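PDB 4RVU: probable quinone reductase Qor (NADPH:quinone reductase) (Zeta-crystallin homolog protein), which probably catalyses the NADPH-dependent reduction of quinones, transferring electrons from bound NADPH to its substrates. Local coordinates for residues D196-E199 with Q203-G206; T227-S232 with G250-V255. All blocks are in the same frame, centred on the assembly; numbering follows the deposited sequence.

Contact 1 (D196-E199 with Q203-G206); sequences DYPE and QFAG. With NDP (NADPH dihydro-nicotinamide-adenine-dinucleotide phosphate), chain E.
Pro198 lies over one face of the Phe204 ring in a CH-pi contact, at the edge of the Rossmann-type nucleotide-binding domain, where the loop after strand 193-195 turns into helix 201-212. The pyrrolidine tip does the touching: Pro198 CG stands 3.7 Å from the centroid of the Phe204 ring and only 15° off the ring normal, displaced toward the CD1 side. Pro198 CG lies 3.6 Å from Phe204 CD1. Pro198 CB continues the contact back along the side chain, 3.8 Å from Phe204 CB. Phe204 reaches the loop because its CG is anti to the backbone N (chi1 -179°), which sends the ring out from the helix. At the ring's rim, near its plane, the carbonyl oxygen Asp196 O approaches Phe204 CE1 at 3.5 Å, so one aromatic ring meets apolar carbon on a face and a polar atom at an edge.

The packed side, where Phe204 is buried, is closed further by helix 229-234 and by Thr176 of strand 172-176 against Phe204. The other side is loose: the carboxylates of Asp196 and Glu199 and the amide of Gln203 lead away from the interface and belong to exposed residues.

Tyr197, between Asp196 and Pro198, directs its side chain away from the helix and to the cofactor. Arg322, itself hydrogen-bonded to NADPH, makes a cation-pi contact with its ring. The phenol donates a hydrogen bond to the 2'-phosphate of the adenosine ribose, Tyr197 OH to O3X of NADPH, 2.9 Å, with that oxygen in the plane of the ring.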
ATOM      1  N   ASP A 196     -11.113 -20.925 -11.186  1.00 27.35           N
ATOM      2  CA  ASP A 196     -12.186 -20.157 -11.795  1.00 27.23           C
ATOM      3  C   ASP A 196     -12.307 -18.815 -11.080  1.00 26.86           C
ATOM      4  O   ASP A 196     -11.781 -18.637  -9.980  1.00 27.54           O
ATOM      5  CB  ASP A 196     -13.508 -20.907 -11.671  1.00 27.51           C
ATOM      6  CG  ASP A 196     -13.477 -22.248 -12.366  1.00 30.55           C
ATOM      7  OD1 ASP A 196     -13.162 -22.289 -13.571  1.00 29.05           O
ATOM      8  OD2 ASP A 196     -13.754 -23.258 -11.693  1.00 31.39           O
ATOM      9  N   TYR A 197     -13.017 -17.879 -11.697  1.00 22.33           N
ATOM     10  CA  TYR A 197     -13.264 -16.590 -11.063  1.00 22.53           C
ATOM     11  C   TYR A 197     -14.076 -16.763  -9.793  1.00 22.93           C
ATOM     12  O   TYR A 197     -14.932 -17.655  -9.718  1.00 22.79           O
ATOM     13  CB  TYR A 197     -13.941 -15.613 -12.031  1.00 21.79           C
ATOM     14  CG  TYR A 197     -12.919 -14.923 -12.912  1.00 22.70           C
ATOM     15  CD1 TYR A 197     -12.421 -15.544 -14.047  1.00 22.22           C
ATOM     16  CD2 TYR A 197     -12.412 -13.679 -12.572  1.00 22.67           C
ATOM     17  CE1 TYR A 197     -11.465 -14.928 -14.835  1.00 22.77           C
ATOM     18  CE2 TYR A 197     -11.460 -13.054 -13.354  1.00 22.75           C
ATOM     19  CZ  TYR A 197     -10.992 -13.682 -14.479  1.00 22.26           C
ATOM     20  OH  TYR A 197     -10.044 -13.058 -15.254  1.00 22.75           O
ATOM     21  N   PRO A 198     -13.782 -15.931  -8.778  1.00 25.13           N
ATOM     22  CA  PRO A 198     -14.488 -16.003  -7.496  1.00 25.07           C
ATOM     23  C   PRO A 198     -15.995 -15.853  -7.675  1.00 27.06           C
ATOM     24  O   PRO A 198     -16.442 -15.047  -8.495  1.00 26.46           O
ATOM     25  CB  PRO A 198     -13.948 -14.787  -6.724  1.00 25.77           C
ATOM     26  CG  PRO A 198     -12.641 -14.450  -7.379  1.00 25.42           C
ATOM     27  CD  PRO A 198     -12.782 -14.845  -8.813  1.00 24.28           C
ATOM     28  N   GLU A 199     -16.769 -16.633  -6.924  1.00 52.55           N
ATOM     29  CA  GLU A 199     -18.205 -16.395  -6.826  1.00 54.32           C
ATOM     30  C   GLU A 199     -18.461 -15.696  -5.509  1.00 53.30           C
ATOM     31  O   GLU A 199     -19.279 -14.776  -5.419  1.00 54.59           O
ATOM     32  CB  GLU A 199     -19.004 -17.701  -6.889  1.00 54.00           C
ATOM     33  CG  GLU A 199     -19.566 -18.020  -8.270  1.00 56.66           C
ATOM     34  CD  GLU A 199     -20.094 -16.786  -8.989  1.00 59.13           C
ATOM     35  OE1 GLU A 199     -20.899 -16.026  -8.393  1.00 59.42           O
ATOM     36  OE2 GLU A 199     -19.692 -16.573 -10.156  1.00 59.27           O
ATOM     37  N   GLN A 203     -15.138 -18.060  -0.081  1.00 42.12           N
ATOM     38  CA  GLN A 203     -15.029 -19.334  -0.790  1.00 43.07           C
ATOM     39  C   GLN A 203     -13.725 -19.407  -1.582  1.00 42.01           C
ATOM     40  O   GLN A 203     -12.928 -20.339  -1.428  1.00 42.28           O
ATOM     41  CB  GLN A 203     -16.208 -19.494  -1.752  1.00 44.68           C
ATOM     42  CG  GLN A 203     -17.512 -19.890  -1.086  1.00 46.61           C
ATOM     43  CD  GLN A 203     -17.513 -21.342  -0.652  1.00 49.18           C
ATOM     44  OE1 GLN A 203     -17.201 -22.238  -1.442  1.00 49.59           O
ATOM     45  NE2 GLN A 203     -17.850 -21.583   0.614  1.00 48.91           N
ATOM     46  N   PHE A 204     -13.519 -18.405  -2.426  1.00 26.70           N
ATOM     47  CA  PHE A 204     -12.315 -18.314  -3.246  1.00 24.61           C
ATOM     48  C   PHE A 204     -11.060 -18.210  -2.383  1.00 24.16           C
ATOM     49  O   PHE A 204     -10.080 -18.898  -2.628  1.00 23.52           O
ATOM     50  CB  PHE A 204     -12.425 -17.118  -4.184  1.00 24.55           C
ATOM     51  CG  PHE A 204     -11.235 -16.940  -5.086  1.00 24.29           C
ATOM     52  CD1 PHE A 204     -11.166 -17.608  -6.304  1.00 26.29           C
ATOM     53  CD2 PHE A 204     -10.194 -16.092  -4.725  1.00 25.04           C
ATOM     54  CE1 PHE A 204     -10.074 -17.439  -7.146  1.00 24.97           C
ATOM     55  CE2 PHE A 204      -9.096 -15.919  -5.565  1.00 24.06           C
ATOM     56  CZ  PHE A 204      -9.036 -16.601  -6.773  1.00 24.15           C
ATOM     57  N   ALA A 205     -11.091 -17.352  -1.364  1.00 22.94           N
ATOM     58  CA  ALA A 205      -9.944 -17.224  -0.469  1.00 21.35           C
ATOM     59  C   ALA A 205      -9.584 -18.559   0.187  1.00 21.61           C
ATOM     60  O   ALA A 205      -8.410 -18.873   0.366  1.00 21.75           O
ATOM     61  CB  ALA A 205     -10.183 -16.141   0.583  1.00 21.07           C
ATOM     62  N   GLY A 206     -10.593 -19.342   0.546  1.00 27.23           N
ATOM     63  CA  GLY A 206     -10.350 -20.683   1.052  1.00 27.82           C
ATOM     64  C   GLY A 206      -9.565 -21.561   0.077  1.00 27.85           C
ATOM     65  O   GLY A 206      -8.653 -22.282   0.490  1.00 28.59           O
TER
HETATM   66  PA  NDP E 401      -6.109  -8.436 -21.014  1.00 22.77           P
HETATM   67  O1A NDP E 401      -5.458  -8.985 -22.252  1.00 20.89           O
HETATM   68  O2A NDP E 401      -5.741  -9.000 -19.672  1.00 21.76           O
HETATM   69  O5B NDP E 401      -7.704  -8.528 -21.190  1.00 22.87           O
HETATM   70  C5B NDP E 401      -8.562  -8.348 -20.068  1.00 23.23           C
HETATM   71  C4B NDP E 401      -8.852  -9.717 -19.477  1.00 22.06           C
HETATM   72  O4B NDP E 401      -9.459  -9.607 -18.190  1.00 22.25           O
HETATM   73  C3B NDP E 401      -9.840 -10.492 -20.331  1.00 23.81           C
HETATM   74  O3B NDP E 401      -9.182 -11.245 -21.351  1.00 23.37           O
HETATM   75  C2B NDP E 401     -10.540 -11.387 -19.329  1.00 21.86           C
HETATM   76  O2B NDP E 401      -9.946 -12.678 -19.304  1.00 21.16           O
HETATM   77  C1B NDP E 401     -10.356 -10.699 -17.985  1.00 20.98           C
HETATM   78  N9A NDP E 401     -11.688 -10.224 -17.548  1.00 21.62           N
HETATM   79  C8A NDP E 401     -12.329 -10.597 -16.428  1.00 21.38           C
HETATM   80  N7A NDP E 401     -13.537  -9.995 -16.334  1.00 21.44           N
HETATM   81  C5A NDP E 401     -13.689  -9.222 -17.422  1.00 22.16           C
HETATM   82  C6A NDP E 401     -14.735  -8.317 -17.951  1.00 22.38           C
HETATM   83  N6A NDP E 401     -15.887  -8.120 -17.273  1.00 22.83           N
HETATM   84  N1A NDP E 401     -14.499  -7.701 -19.127  1.00 23.18           N
HETATM   85  C2A NDP E 401     -13.355  -7.894 -19.806  1.00 22.52           C
HETATM   86  N3A NDP E 401     -12.366  -8.699 -19.388  1.00 21.68           N
HETATM   87  C4A NDP E 401     -12.469  -9.379 -18.223  1.00 22.67           C
HETATM   88  O3  NDP E 401      -5.884  -6.849 -20.996  1.00 22.41           O
HETATM   89  PN  NDP E 401      -4.419  -6.202 -20.889  1.00 22.37           P
HETATM   90  O1N NDP E 401      -3.405  -7.310 -20.792  1.00 21.87           O
HETATM   91  O2N NDP E 401      -4.307  -5.151 -21.961  1.00 21.62           O
HETATM   92  O5D NDP E 401      -4.481  -5.456 -19.470  1.00 21.82           O
HETATM   93  C5D NDP E 401      -4.736  -6.191 -18.276  1.00 22.07           C
HETATM   94  C4D NDP E 401      -5.275  -5.257 -17.203  1.00 21.71           C
HETATM   95  O4D NDP E 401      -4.214  -4.461 -16.677  1.00 22.58           O
HETATM   96  C3D NDP E 401      -6.291  -4.291 -17.776  1.00 22.96           C
HETATM   97  O3D NDP E 401      -7.320  -4.103 -16.807  1.00 23.24           O
HETATM   98  C2D NDP E 401      -5.532  -2.995 -17.958  1.00 26.23           C
HETATM   99  O2D NDP E 401      -6.407  -1.879 -17.782  1.00 23.50           O
HETATM  100  C1D NDP E 401      -4.488  -3.072 -16.857  1.00 23.98           C
HETATM  101  N1N NDP E 401      -3.232  -2.386 -17.164  1.00 23.77           N
HETATM  102  C2N NDP E 401      -2.735  -1.541 -16.258  1.00 22.62           C
HETATM  103  C3N NDP E 401      -1.543  -0.863 -16.459  1.00 21.95           C
HETATM  104  C7N NDP E 401      -1.049   0.077 -15.400  1.00 22.46           C
HETATM  105  O7N NDP E 401       0.031   0.622 -15.546  1.00 22.30           O
HETATM  106  N7N NDP E 401      -1.804   0.282 -14.322  1.00 20.89           N
HETATM  107  C4N NDP E 401      -0.739  -1.062 -17.722  1.00 21.43           C
HETATM  108  C5N NDP E 401      -1.381  -2.014 -18.620  1.00 22.26           C
HETATM  109  C6N NDP E 401      -2.585  -2.635 -18.308  1.00 22.39           C
HETATM  110  P2B NDP E 401     -10.691 -13.912 -18.590  1.00 21.70           P
HETATM  111  O1X NDP E 401     -11.834 -13.274 -17.853  1.00 23.18           O
HETATM  112  O2X NDP E 401     -11.114 -14.798 -19.726  1.00 24.31           O
HETATM  113  O3X NDP E 401      -9.638 -14.523 -17.712  1.00 23.75           O

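Contact 2 (T227-S232 with G250-V255); sequences TTFDAS and GPVPPV
Phe229 meets two valines of the loop 250-255, one over its face and one at its far end. Val252 CG1 sits over the face in a CH-pi contact, 3.8 Å from the ring centroid and 20° off the normal. It is shifted toward the root of the ring, as the 3.6 Å separation of Val252 CG1 from Phe229 CG confirms, and the two side chains run at about a right angle. The second methyl of this valine extends the contact down the stem, with Val252 CG2 3.9 Å from Phe229 CB. Val255 approaches from the opposite direction: its CG2 is 3.6 Å from Phe229 CE1 and equally far from CZ, oblique to the ring.

Phe229 CG is anti to the backbone N (chi1 -174°), carrying the ring out from the first turn of helix 229-234 toward loop 250-255. All three touching residues are buried, and the side-chain contacts between the segments are all apolar. Pro257 of the second subunit also packs on Val252 and Val255.

In the next shell, Thr228 occupies the N-cap position, and Ser232 N returns to Thr228 O at 2.8 Å, closing the first turn that carries Phe229. Both Thr228 OG1 and Ser232 OG hydrogen-bond to Asp222, while Asp230 forms a salt bridge with Arg259 of helix 258-262. A backbone hydrogen bond joins Gly250 to Ala226, the residue just before 227-232.

Leu242 and Leu244 of strand 240-244 pack on Phe229, placing helix 229-234 and the loop leading to helix 258-262 beside the parallel sheet.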
ATOM      1  N   THR A 227     -14.996  -7.368  -9.960  1.00 20.43           N
ATOM      2  CA  THR A 227     -15.454  -8.737  -9.681  1.00 19.78           C
ATOM      3  C   THR A 227     -14.475  -9.617  -8.894  1.00 19.54           C
ATOM      4  O   THR A 227     -14.820 -10.725  -8.472  1.00 20.28           O
ATOM      5  CB  THR A 227     -15.855  -9.475 -10.977  1.00 20.06           C
ATOM      6  OG1 THR A 227     -14.709  -9.591 -11.829  1.00 19.95           O
ATOM      7  CG2 THR A 227     -16.938  -8.711 -11.704  1.00 19.23           C
ATOM      8  N   THR A 228     -13.265  -9.117  -8.674  1.00 17.82           N
ATOM      9  CA  THR A 228     -12.246  -9.929  -8.035  1.00 16.97           C
ATOM     10  C   THR A 228     -11.650  -9.286  -6.782  1.00 17.00           C
ATOM     11  O   THR A 228     -10.987  -9.974  -6.013  1.00 18.01           O
ATOM     12  CB  THR A 228     -11.100 -10.233  -9.000  1.00 18.04           C
ATOM     13  OG1 THR A 228     -10.621  -9.003  -9.563  1.00 18.11           O
ATOM     14  CG2 THR A 228     -11.572 -11.157 -10.129  1.00 17.84           C
ATOM     15  N   PHE A 229     -11.855  -7.983  -6.598  1.00 19.15           N
ATOM     16  CA  PHE A 229     -11.173  -7.256  -5.519  1.00 19.66           C
ATOM     17  C   PHE A 229     -11.389  -7.869  -4.129  1.00 19.93           C
ATOM     18  O   PHE A 229     -10.421  -8.107  -3.392  1.00 19.71           O
ATOM     19  CB  PHE A 229     -11.549  -5.770  -5.494  1.00 19.31           C
ATOM     20  CG  PHE A 229     -10.762  -4.983  -4.487  1.00 19.73           C
ATOM     21  CD1 PHE A 229     -11.231  -4.834  -3.188  1.00 20.17           C
ATOM     22  CD2 PHE A 229      -9.533  -4.431  -4.823  1.00 19.90           C
ATOM     23  CE1 PHE A 229     -10.508  -4.130  -2.247  1.00 20.06           C
ATOM     24  CE2 PHE A 229      -8.795  -3.719  -3.879  1.00 20.27           C
ATOM     25  CZ  PHE A 229      -9.292  -3.571  -2.585  1.00 19.95           C
ATOM     26  N   ASP A 230     -12.647  -8.105  -3.754  1.00 24.03           N
ATOM     27  CA  ASP A 230     -12.926  -8.654  -2.431  1.00 24.11           C
ATOM     28  C   ASP A 230     -12.203  -9.978  -2.209  1.00 23.54           C
ATOM     29  O   ASP A 230     -11.652 -10.222  -1.134  1.00 22.72           O
ATOM     30  CB  ASP A 230     -14.435  -8.818  -2.214  1.00 25.14           C
ATOM     31  CG  ASP A 230     -15.169  -7.493  -2.225  1.00 25.42           C
ATOM     32  OD1 ASP A 230     -14.496  -6.443  -2.274  1.00 24.44           O
ATOM     33  OD2 ASP A 230     -16.421  -7.498  -2.180  1.00 27.09           O
ATOM     34  N   ALA A 231     -12.197 -10.826  -3.238  1.00 17.40           N
ATOM     35  CA  ALA A 231     -11.498 -12.099  -3.179  1.00 17.51           C
ATOM     36  C   ALA A 231      -9.981 -11.924  -3.091  1.00 17.47           C
ATOM     37  O   ALA A 231      -9.312 -12.640  -2.343  1.00 17.37           O
ATOM     38  CB  ALA A 231     -11.872 -12.962  -4.370  1.00 17.93           C
ATOM     39  N   SER A 232      -9.438 -10.989  -3.871  1.00 18.11           N
ATOM     40  CA  SER A 232      -8.010 -10.686  -3.812  1.00 18.24           C
ATOM     41  C   SER A 232      -7.612 -10.274  -2.402  1.00 17.54           C
ATOM     42  O   SER A 232      -6.637 -10.785  -1.839  1.00 17.73           O
ATOM     43  CB  SER A 232      -7.664  -9.547  -4.769  1.00 18.36           C
ATOM     44  OG  SER A 232      -7.863  -9.935  -6.117  1.00 18.99           O
ATOM     45  N   GLY A 250     -14.666  -3.584 -14.415  1.00 23.12           N
ATOM     46  CA  GLY A 250     -15.312  -2.408 -13.856  1.00 23.48           C
ATOM     47  C   GLY A 250     -14.553  -1.886 -12.653  1.00 23.46           C
ATOM     48  O   GLY A 250     -13.728  -2.597 -12.080  1.00 22.86           O
ATOM     49  N   PRO A 251     -14.835  -0.641 -12.256  1.00 26.56           N
ATOM     50  CA  PRO A 251     -14.089   0.011 -11.172  1.00 26.04           C
ATOM     51  C   PRO A 251     -14.350  -0.616  -9.802  1.00 25.83           C
ATOM     52  O   PRO A 251     -15.457  -1.089  -9.535  1.00 25.69           O
ATOM     53  CB  PRO A 251     -14.617   1.447 -11.211  1.00 27.07           C
ATOM     54  CG  PRO A 251     -16.032   1.306 -11.727  1.00 26.81           C
ATOM     55  CD  PRO A 251     -15.948   0.194 -12.751  1.00 25.91           C
ATOM     56  N   VAL A 252     -13.323  -0.626  -8.952  1.00 23.40           N
ATOM     57  CA  VAL A 252     -13.441  -1.093  -7.574  1.00 24.31           C
ATOM     58  C   VAL A 252     -14.082  -0.008  -6.702  1.00 23.48           C
ATOM     59  O   VAL A 252     -13.600   1.129  -6.668  1.00 23.62           O
ATOM     60  CB  VAL A 252     -12.059  -1.464  -6.988  1.00 24.04           C
ATOM     61  CG1 VAL A 252     -12.187  -1.866  -5.533  1.00 22.67           C
ATOM     62  CG2 VAL A 252     -11.426  -2.590  -7.797  1.00 23.36           C
ATOM     63  N   PRO A 253     -15.180  -0.352  -6.005  1.00 21.78           N
ATOM     64  CA  PRO A 253     -15.864   0.610  -5.129  1.00 21.46           C
ATOM     65  C   PRO A 253     -14.947   1.047  -3.983  1.00 21.99           C
ATOM     66  O   PRO A 253     -14.035   0.294  -3.630  1.00 22.29           O
ATOM     67  CB  PRO A 253     -17.055  -0.193  -4.584  1.00 22.34           C
ATOM     68  CG  PRO A 253     -17.278  -1.295  -5.611  1.00 22.76           C
ATOM     69  CD  PRO A 253     -15.882  -1.649  -6.064  1.00 22.72           C
ATOM     70  N   PRO A 254     -15.171   2.250  -3.431  1.00 22.24           N
ATOM     71  CA  PRO A 254     -14.379   2.782  -2.313  1.00 21.90           C
ATOM     72  C   PRO A 254     -14.138   1.742  -1.212  1.00 21.76           C
ATOM     73  O   PRO A 254     -15.065   1.035  -0.807  1.00 22.14           O
ATOM     74  CB  PRO A 254     -15.246   3.936  -1.816  1.00 21.35           C
ATOM     75  CG  PRO A 254     -15.876   4.470  -3.075  1.00 23.09           C
ATOM     76  CD  PRO A 254     -16.151   3.238  -3.925  1.00 22.55           C
ATOM     77  N   VAL A 255     -12.888   1.648  -0.755  1.00 20.05           N
ATOM     78  CA  VAL A 255     -12.464   0.620   0.194  1.00 19.17           C
ATOM     79  C   VAL A 255     -12.277   1.193   1.595  1.00 19.13           C
ATOM     80  O   VAL A 255     -11.418   2.052   1.803  1.00 19.35           O
ATOM     81  CB  VAL A 255     -11.128  -0.018  -0.255  1.00 18.88           C
ATOM     82  CG1 VAL A 255     -10.654  -1.054   0.750  1.00 19.51           C
ATOM     83  CG2 VAL A 255     -11.263  -0.643  -1.665  1.00 18.91           C
TER

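Contacts 1 and 2 follow one another along the chain within the nucleotide-binding domain, their centres 13 Å apart, and helix 229-234 joins them. Its Ala231 packs toward contact 1, with CB 3.4 Å from Pro198 CG and 3.6 Å from Phe204 CD2, whereas Phe229 faces loop 250-255. A second junction lies nearer the cofactor, where Thr228 CG2 is 3.6 Å from Tyr197 CD2. The contacts differ in their relation to NADPH: contact 1 includes a residue that binds its 2'-phosphate directly, a group that distinguishes NADPH from NADH, while in contact 2 the side chain of Val252 remains about 10 Å from the cofactor.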